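Local coordinates for ferric vibriobactin ABC transporter, periplasmic ferric vibriobactin-binding protein (PDB 3R5T), which probably captures the iron-loaded siderophore vibriobactin in the periplasm of Vibrio cholerae and delivers it to an ABC transporter for import, at residues 57-60 with 61-65; 70-74 with 75-79; 140-143 with 144-148; 249-253 with 254-258. All blocks are in the same frame, centred on the assembly; numbering follows the deposited sequence.

How the contacts relate
Contacts 1 and 2 belong to the amino-terminal lobe, built on the parallel sheet that has strand 69-73 at one edge, and contact 4 to the carboxy-terminal lobe, at the helix leading into edge strand 260-264. Contact 3 lies on helix 137-155, the long connection between the two lobes. Ferric vibriobactin is bound between the lobes: the side chain of Ala74 in contact 2 comes within about 6 Å of it, that of Glu57 in contact 1 within about 9 Å, and that of Leu249 in contact 4 within about 14 Å. Contacts 1 and 2 follow each other in the chain, their centres 18 Å apart, whereas the centres of contacts 2 and 4 are 42 Å apart.

Contact 1. Residues 57-60 with 61-65; sequences EQWR and KLAEL
Arg60 joins Glu57 on one side to Glu64 on the other, and this three-residue salt-bridge network dominates the polar interactions. Arg60 grips Glu57 side-on, its NE donating to Glu57 OE1 at 2.8 Å and its NH2 to Glu57 OE2 at 2.9 Å, with both acceptors close to the guanidinium plane. The remaining terminal nitrogen, Arg60 NH1, reaches Glu64 OE1 at 2.9 Å from above that carboxylate, whose plane is turned 58° from the guanidinium. A bend at chi3 (54°) swings the arginine head back to span both acids, which together fix its rotation. Lys61 CG lies over one guanidinium face. The lysine ammonium meets Glu57 through water: one molecule joins Lys61 NZ to Glu57 OE2, and another is shared by Glu57 O, Lys61 N and Lys61 NZ.

The network spans the start of helix 60-65, Glu57 lying in the preceding loop and Trp59 being the N-cap. Trp59 O accepts the first helical bond, from Ala63 N (2.9 Å), and Arg60 O takes the next from Glu64 N. Since the first-turn N-H groups have no preceding helical carbonyl, water suits Lys61 N, and Leu62 N likewise donates to a water.

On the inner side Ala63 CB meets the edge of the Trp59 ring, 3.7 Å from CE3; a small methyl suits this buried place, where Phe55 and Leu38 touch both residues and Phe273 the indole.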
# COMPACT_ATOMS: atom_id res chain seq x y z
N GLU A 57 6.39 -2.37 -9.40
CA GLU A 57 7.77 -2.08 -9.80
C GLU A 57 8.72 -1.81 -8.65
O GLU A 57 9.92 -2.06 -8.76
CB GLU A 57 7.79 -0.90 -10.78
CG GLU A 57 9.13 -0.68 -11.46
CD GLU A 57 9.59 -1.85 -12.34
OE1 GLU A 57 8.78 -2.74 -12.68
OE2 GLU A 57 10.78 -1.85 -12.71
N GLN A 58 8.20 -1.31 -7.53
CA GLN A 58 9.07 -1.06 -6.39
C GLN A 58 9.78 -2.32 -5.87
O GLN A 58 10.83 -2.20 -5.22
CB GLN A 58 8.33 -0.36 -5.26
CG GLN A 58 7.17 -1.17 -4.66
CD GLN A 58 5.84 -0.87 -5.29
OE1 GLN A 58 5.76 -0.40 -6.44
NE2 GLN A 58 4.75 -1.15 -4.55
N TRP A 59 9.19 -3.49 -6.09
CA TRP A 59 9.77 -4.75 -5.59
C TRP A 59 9.94 -5.85 -6.64
O TRP A 59 10.42 -6.94 -6.32
CB TRP A 59 9.05 -5.30 -4.33
CG TRP A 59 7.56 -5.45 -4.43
CD1 TRP A 59 6.62 -4.63 -3.87
CD2 TRP A 59 6.84 -6.49 -5.11
NE1 TRP A 59 5.36 -5.08 -4.16
CE2 TRP A 59 5.46 -6.22 -4.93
CE3 TRP A 59 7.21 -7.61 -5.85
CZ2 TRP A 59 4.46 -7.04 -5.45
CZ3 TRP A 59 6.23 -8.42 -6.36
CH2 TRP A 59 4.87 -8.13 -6.16
N ARG A 60 9.58 -5.56 -7.89
CA ARG A 60 9.68 -6.57 -8.95
C ARG A 60 11.05 -7.23 -9.03
O ARG A 60 11.16 -8.46 -9.06
CB ARG A 60 9.32 -5.97 -10.31
CG ARG A 60 9.34 -6.99 -11.47
CD ARG A 60 9.11 -6.32 -12.81
NE ARG A 60 10.03 -5.22 -13.05
CZ ARG A 60 11.26 -5.36 -13.53
NH1 ARG A 60 11.74 -6.56 -13.84
NH2 ARG A 60 12.02 -4.28 -13.70
N LYS A 61 12.10 -6.42 -9.07
CA LYS A 61 13.44 -6.98 -9.25
C LYS A 61 13.85 -7.85 -8.06
O LYS A 61 14.51 -8.88 -8.25
CB LYS A 61 14.47 -5.87 -9.48
CG LYS A 61 14.25 -5.11 -10.77
CD LYS A 61 15.38 -4.13 -11.06
CE LYS A 61 15.45 -3.03 -10.01
NZ LYS A 61 14.21 -2.18 -9.99
N LEU A 62 13.46 -7.44 -6.85
CA LEU A 62 13.70 -8.26 -5.67
C LEU A 62 12.93 -9.58 -5.74
O LEU A 62 13.47 -10.64 -5.40
CB LEU A 62 13.34 -7.47 -4.39
CG LEU A 62 13.60 -8.20 -3.07
CD1 LEU A 62 15.09 -8.48 -2.91
CD2 LEU A 62 13.09 -7.39 -1.90
N ALA A 63 11.67 -9.54 -6.17
CA ALA A 63 10.89 -10.75 -6.33
C ALA A 63 11.57 -11.71 -7.32
O ALA A 63 11.69 -12.91 -7.07
CB ALA A 63 9.48 -10.43 -6.78
N GLU A 64 12.03 -11.16 -8.45
CA GLU A 64 12.73 -11.97 -9.44
C GLU A 64 14.02 -12.56 -8.87
O GLU A 64 14.33 -13.74 -9.08
CB GLU A 64 13.01 -11.14 -10.70
CG GLU A 64 11.75 -10.71 -11.44
CD GLU A 64 12.02 -9.83 -12.65
OE1 GLU A 64 11.04 -9.26 -13.20
OE2 GLU A 64 13.20 -9.72 -13.05
N LEU A 65 14.77 -11.76 -8.13
CA LEU A 65 16.00 -12.24 -7.50
C LEU A 65 15.73 -13.41 -6.54
O LEU A 65 16.48 -14.38 -6.49
CB LEU A 65 16.69 -11.09 -6.76
CG LEU A 65 18.08 -11.37 -6.20
CD1 LEU A 65 19.01 -11.83 -7.31
CD2 LEU A 65 18.64 -10.13 -5.51
O HOH W 1 12.23 -3.52 -8.64
O HOH W 2 12.72 -0.10 -11.49
O HOH W 3 13.18 -4.44 -6.37

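Contact 2. Residues 70-74 with 75-79; sequences KLWPA and GSVDL
Trp72 and Val77 face each other across a tight reversal, their CA atoms 6.4 Å apart, where strand 69-73 gives way to the loop before helix 79-85. The reversal is a type II beta turn from Pro73 to Ser76. Gly75 takes its third position with phi at 113°, where a side chain would be jammed against the carbonyl of Ala74. Pro73 O receives two bonds from Ser76, one from OG at 3.1 Å and a weak one from the backbone N at 3.4 Å. With OG held between its own backbone N and carbonyl carbon (chi1 39°), the serine hydroxyl can turn back onto that carbonyl.

The indole of Trp72 lies flat against the returning backbone. Val77 CA sits over the five-membered ring, 3.7 Å from its centroid, in a CH-pi contact, while Asp78 N lies above the plane toward the rim of the six-membered part. Beside them Val77 CG1 packs on Trp72 CZ2 at 3.7 Å. Thr29, Ala48 and Val82 also touch the indole, seating it between sheet and helix.

A broad aromatic face thus covers peptide backbone; dispersion and CH-pi attraction probably add to the two bonds at Pro73 O in holding the returning chain.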
# COMPACT_ATOMS: atom_id res chain seq x y z
N LYS A 70 5.72 -15.75 -10.71
CA LYS A 70 4.53 -14.94 -11.00
C LYS A 70 3.39 -15.85 -11.43
O LYS A 70 3.51 -16.63 -12.39
CB LYS A 70 4.80 -13.87 -12.07
CG LYS A 70 3.63 -12.91 -12.25
CD LYS A 70 4.06 -11.56 -12.83
CE LYS A 70 4.77 -11.73 -14.15
NZ LYS A 70 5.03 -10.43 -14.83
N LEU A 71 2.29 -15.75 -10.71
CA LEU A 71 1.11 -16.57 -10.98
C LEU A 71 0.12 -15.80 -11.83
O LEU A 71 0.51 -15.05 -12.73
CB LEU A 71 0.48 -17.02 -9.66
CG LEU A 71 1.46 -17.75 -8.73
CD1 LEU A 71 0.82 -17.97 -7.37
CD2 LEU A 71 1.94 -19.07 -9.35
N TRP A 72 -1.17 -15.99 -11.56
CA TRP A 72 -2.24 -15.43 -12.40
C TRP A 72 -2.44 -13.94 -12.18
O TRP A 72 -2.09 -13.42 -11.11
CB TRP A 72 -3.56 -16.17 -12.09
CG TRP A 72 -3.95 -16.06 -10.63
CD1 TRP A 72 -4.67 -15.05 -10.05
CD2 TRP A 72 -3.62 -16.97 -9.57
NE1 TRP A 72 -4.80 -15.27 -8.70
CE2 TRP A 72 -4.17 -16.44 -8.37
CE3 TRP A 72 -2.90 -18.17 -9.51
CZ2 TRP A 72 -4.05 -17.09 -7.15
CZ3 TRP A 72 -2.78 -18.81 -8.27
CH2 TRP A 72 -3.35 -18.26 -7.11
N PRO A 73 -3.02 -13.25 -13.16
CA PRO A 73 -3.42 -11.86 -12.94
C PRO A 73 -4.65 -11.87 -12.07
O PRO A 73 -5.48 -12.78 -12.18
CB PRO A 73 -3.78 -11.34 -14.35
CG PRO A 73 -3.79 -12.50 -15.24
CD PRO A 73 -3.42 -13.75 -14.49
N ALA A 74 -4.74 -10.91 -11.16
CA ALA A 74 -5.91 -10.74 -10.30
C ALA A 74 -7.21 -11.05 -11.02
O ALA A 74 -7.45 -10.56 -12.13
CB ALA A 74 -5.93 -9.33 -9.74
N GLY A 75 -8.06 -11.84 -10.36
CA GLY A 75 -9.39 -12.12 -10.84
C GLY A 75 -9.62 -13.56 -11.27
O GLY A 75 -10.75 -14.03 -11.25
N SER A 76 -8.54 -14.25 -11.62
CA SER A 76 -8.65 -15.59 -12.20
C SER A 76 -7.80 -16.65 -11.47
O SER A 76 -6.79 -17.09 -12.02
CB SER A 76 -8.26 -15.55 -13.69
OG SER A 76 -7.16 -14.67 -13.94
N VAL A 77 -8.20 -17.09 -10.28
CA VAL A 77 -7.33 -17.99 -9.49
C VAL A 77 -7.09 -19.32 -10.23
O VAL A 77 -8.03 -20.01 -10.60
CB VAL A 77 -7.91 -18.29 -8.10
CG1 VAL A 77 -7.05 -19.32 -7.38
CG2 VAL A 77 -7.97 -17.02 -7.28
N ASP A 78 -5.82 -19.67 -10.42
CA ASP A 78 -5.44 -20.91 -11.09
C ASP A 78 -5.14 -21.97 -10.03
O ASP A 78 -4.04 -22.03 -9.45
CB ASP A 78 -4.23 -20.66 -12.00
CG ASP A 78 -3.81 -21.90 -12.79
OD1 ASP A 78 -4.18 -23.02 -12.40
OD2 ASP A 78 -3.10 -21.73 -13.80
N LEU A 79 -6.13 -22.81 -9.74
CA LEU A 79 -5.96 -23.79 -8.66
C LEU A 79 -4.87 -24.82 -8.97
O LEU A 79 -4.18 -25.26 -8.05
CB LEU A 79 -7.27 -24.52 -8.38
CG LEU A 79 -8.38 -23.62 -7.79
CD1 LEU A 79 -9.68 -24.41 -7.73
CD2 LEU A 79 -7.99 -23.07 -6.42

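Contact 3. Residues 140-143 with 144-148; sequences AERT and IHNFE
Ile144 N donates to Ala140 O at 2.9 Å, the first of four successive backbone bonds that join residues 140-143 to 144-148. His145 N to Glu141 O and Asn146 N to Arg142 O repeat that length, while Phe147 N to Thr143 O is a little longer at 3.1 Å. The carbonyls of 140-144 and the N-H groups of 144-148 are thus satisfied, the last pair being Glu148 N to Ile144 O.

Asn146 lies alongside Arg142, pointing the same way, with ND2 3.8 Å from Arg142 CG: in one of two arginine conformers the amide lies loosely against the aliphatic stem, and its approach to Arg142 O is too poorly angled for a bond. Ile144 CG1 lies opposite its carbonyl carbon (chi1 -67°), which lays the branch against Ala140 O at 3.2 Å.

The Thr143 hydroxyl bonds backward to Gln139 O, so this residue satisfies its polar atom within the helix. Glu148 OE1 accepts from Gln124 NE2 of helix 123-134.

Thr143 and Phe147, one turn apart, both touch Trp123 and Leu272, the phenyl meeting Trp123 edge-to-face. Such an amphipathic helix fits the long interlobe connection characteristic of this class of siderophore-binding proteins.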
# COMPACT_ATOMS: atom_id res chain seq x y z
N ALA A 140 10.00 -8.79 11.53
CA ALA A 140 9.04 -7.72 11.33
C ALA A 140 9.33 -6.58 12.30
O ALA A 140 9.38 -5.41 11.92
CB ALA A 140 7.63 -8.23 11.53
N GLU A 141 9.54 -6.93 13.57
CA GLU A 141 9.76 -5.90 14.57
C GLU A 141 11.01 -5.07 14.26
O GLU A 141 11.02 -3.85 14.39
CB GLU A 141 9.82 -6.50 15.99
CG GLU A 141 9.71 -5.44 17.13
CD GLU A 141 9.29 -6.02 18.48
OE1 GLU A 141 8.07 -6.30 18.70
OE2 GLU A 141 10.17 -6.16 19.33
N ARG A 142 12.08 -5.75 13.84
CA ARG A 142 13.33 -5.08 13.48
C ARG A 142 13.12 -4.15 12.29
O ARG A 142 13.54 -2.99 12.29
CB ARG A 142 14.40 -6.11 13.15
CG ARG A 142 15.70 -5.54 12.63
CD ARG A 142 16.85 -6.53 12.76
NE ARG A 142 16.57 -7.82 12.15
CZ ARG A 142 16.31 -8.94 12.83
NH1 ARG A 142 16.28 -8.93 14.15
NH2 ARG A 142 16.07 -10.07 12.17
N THR A 143 12.48 -4.68 11.25
CA THR A 143 12.20 -3.90 10.04
C THR A 143 11.39 -2.64 10.34
O THR A 143 11.71 -1.54 9.87
CB THR A 143 11.48 -4.77 9.00
OG1 THR A 143 12.31 -5.88 8.66
CG2 THR A 143 11.17 -3.97 7.73
N ILE A 144 10.33 -2.81 11.12
CA ILE A 144 9.47 -1.70 11.50
C ILE A 144 10.23 -0.68 12.35
O ILE A 144 10.16 0.52 12.11
CB ILE A 144 8.22 -2.22 12.26
CG1 ILE A 144 7.34 -3.03 11.30
CG2 ILE A 144 7.43 -1.08 12.90
CD1 ILE A 144 6.36 -3.88 12.05
N HIS A 145 10.98 -1.17 13.33
CA HIS A 145 11.71 -0.28 14.19
C HIS A 145 12.75 0.55 13.42
O HIS A 145 12.90 1.76 13.65
CB HIS A 145 12.40 -1.07 15.31
CG HIS A 145 13.42 -0.28 16.05
ND1 HIS A 145 13.08 0.60 17.06
CD2 HIS A 145 14.76 -0.18 15.89
CE1 HIS A 145 14.17 1.18 17.52
NE2 HIS A 145 15.20 0.72 16.83
N ASN A 146 13.46 -0.10 12.49
CA ASN A 146 14.46 0.63 11.72
C ASN A 146 13.82 1.71 10.86
O ASN A 146 14.38 2.80 10.71
CB ASN A 146 15.27 -0.32 10.83
CG ASN A 146 16.21 -1.21 11.61
OD1 ASN A 146 16.54 -0.94 12.76
ND2 ASN A 146 16.67 -2.27 10.96
N PHE A 147 12.66 1.40 10.29
CA PHE A 147 12.00 2.35 9.41
C PHE A 147 11.52 3.54 10.21
O PHE A 147 11.61 4.68 9.76
CB PHE A 147 10.83 1.67 8.70
CG PHE A 147 10.17 2.54 7.67
CD1 PHE A 147 10.70 2.63 6.39
CD2 PHE A 147 9.03 3.26 7.98
CE1 PHE A 147 10.08 3.44 5.44
CE2 PHE A 147 8.42 4.06 7.04
CZ PHE A 147 8.94 4.15 5.78
N GLU A 148 11.04 3.27 11.42
CA GLU A 148 10.53 4.34 12.27
C GLU A 148 11.66 5.24 12.79
O GLU A 148 11.47 6.44 12.94
CB GLU A 148 9.65 3.77 13.40
CG GLU A 148 8.15 3.96 13.13
CD GLU A 148 7.43 2.80 12.42
OE1 GLU A 148 7.91 2.24 11.38
OE2 GLU A 148 6.31 2.47 12.89

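Contact 4. Residues 249-253 with 254-258; sequences LKNLP and SIQRK
Arg257, just past helix 253-256, folds its side chain back to the first residue of that helix, where NH1 donates to Pro253 O at 3.1 Å. Extended from CG to NE, the chain brings this oxygen near the guanidinium plane. NH1 comes steeply from above the carbonyl plane (C=O...N 95°), crowded by Pro253 CB, whereas Arg257 N bonds the same oxygen at 3.0 Å from the opposite face; the NH1 bond is the less favourable.

Ile255 has its longer branch beside the backbone N (chi1 -70°), which carries CD1 inward to 3.6 Å from Leu249 CB and 3.2 Å from Leu249 O. Phe243 touches both residues. Gln256 runs extended beyond CG, laying its CD 3.3 Å from Asn251 O, and the side-chain amide planes of Asn251 and Gln256 are 67° apart. Ser254 OG shares a hydrogen bond with Thr230 OG1.

Leu249 to Leu252 form a type I turn, and Leu252 is the N-cap, its carbonyl O accepting from Gln256 N at 2.8 Å. Proline suits the first helical position, where an N-H would find no helical carbonyl. The single-turn helix closes in a Schellman motif at Lys258, before strand 260-264 of the carboxy-terminal lobe.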
# COMPACT_ATOMS: atom_id res chain seq x y z
N LEU A 249 -10.38 22.68 -11.80
CA LEU A 249 -9.75 22.73 -10.47
C LEU A 249 -8.91 23.99 -10.24
O LEU A 249 -8.18 24.09 -9.25
CB LEU A 249 -8.87 21.48 -10.27
CG LEU A 249 -9.54 20.14 -10.56
CD1 LEU A 249 -8.56 18.99 -10.36
CD2 LEU A 249 -10.78 19.96 -9.70
N LYS A 250 -9.04 24.97 -11.12
CA LYS A 250 -8.14 26.12 -11.13
C LYS A 250 -8.08 26.87 -9.80
O LYS A 250 -7.07 27.51 -9.48
CB LYS A 250 -8.50 27.07 -12.29
CG LYS A 250 -9.91 27.68 -12.22
CD LYS A 250 -10.11 28.80 -13.25
CE LYS A 250 -10.35 28.27 -14.66
NZ LYS A 250 -11.69 27.65 -14.85
N ASN A 251 -9.15 26.79 -9.03
CA ASN A 251 -9.23 27.56 -7.79
C ASN A 251 -8.89 26.76 -6.52
O ASN A 251 -9.03 27.26 -5.40
CB ASN A 251 -10.59 28.25 -7.68
CG ASN A 251 -10.75 29.37 -8.68
OD1 ASN A 251 -9.82 30.15 -8.90
ND2 ASN A 251 -11.91 29.45 -9.31
N LEU A 252 -8.43 25.52 -6.69
CA LEU A 252 -7.99 24.73 -5.55
C LEU A 252 -6.84 25.42 -4.84
O LEU A 252 -5.93 25.94 -5.48
CB LEU A 252 -7.55 23.32 -5.95
CG LEU A 252 -8.63 22.26 -6.09
CD1 LEU A 252 -8.00 20.91 -6.42
CD2 LEU A 252 -9.46 22.16 -4.83
N PRO A 253 -6.86 25.44 -3.50
CA PRO A 253 -5.76 26.09 -2.80
C PRO A 253 -4.39 25.53 -3.19
O PRO A 253 -3.44 26.30 -3.35
CB PRO A 253 -6.06 25.81 -1.32
CG PRO A 253 -7.55 25.63 -1.28
CD PRO A 253 -7.92 24.98 -2.58
N SER A 254 -4.29 24.21 -3.38
CA SER A 254 -3.01 23.61 -3.73
C SER A 254 -2.54 24.00 -5.13
O SER A 254 -1.34 24.17 -5.37
CB SER A 254 -3.08 22.09 -3.56
OG SER A 254 -4.12 21.55 -4.36
N ILE A 255 -3.49 24.15 -6.06
CA ILE A 255 -3.18 24.65 -7.40
C ILE A 255 -2.84 26.14 -7.40
O ILE A 255 -1.89 26.57 -8.05
CB ILE A 255 -4.31 24.31 -8.41
CG1 ILE A 255 -4.33 22.80 -8.67
CG2 ILE A 255 -4.11 25.06 -9.70
CD1 ILE A 255 -5.49 22.36 -9.55
N GLN A 256 -3.61 26.94 -6.66
CA GLN A 256 -3.30 28.36 -6.53
C GLN A 256 -1.88 28.57 -6.01
O GLN A 256 -1.16 29.45 -6.48
CB GLN A 256 -4.33 29.04 -5.63
CG GLN A 256 -5.71 29.13 -6.26
CD GLN A 256 -6.75 29.71 -5.32
OE1 GLN A 256 -6.74 29.43 -4.12
NE2 GLN A 256 -7.65 30.52 -5.86
N ARG A 257 -1.48 27.75 -5.04
CA ARG A 257 -0.14 27.87 -4.46
C ARG A 257 0.91 27.06 -5.21
O ARG A 257 2.08 27.05 -4.82
CB ARG A 257 -0.16 27.46 -2.99
CG ARG A 257 -1.12 28.26 -2.12
CD ARG A 257 -1.29 27.60 -0.76
NE ARG A 257 -2.03 28.45 0.17
CZ ARG A 257 -3.35 28.65 0.11
NH1 ARG A 257 -4.07 28.07 -0.84
NH2 ARG A 257 -3.94 29.44 1.00
N LYS A 258 0.49 26.40 -6.28
CA LYS A 258 1.39 25.54 -7.04
C LYS A 258 2.12 24.59 -6.10
O LYS A 258 3.35 24.49 -6.08
CB LYS A 258 2.37 26.37 -7.88
CG LYS A 258 1.74 26.99 -9.12
CD LYS A 258 2.79 27.64 -10.01
CE LYS A 258 2.15 28.28 -11.22
NZ LYS A 258 1.16 29.32 -10.83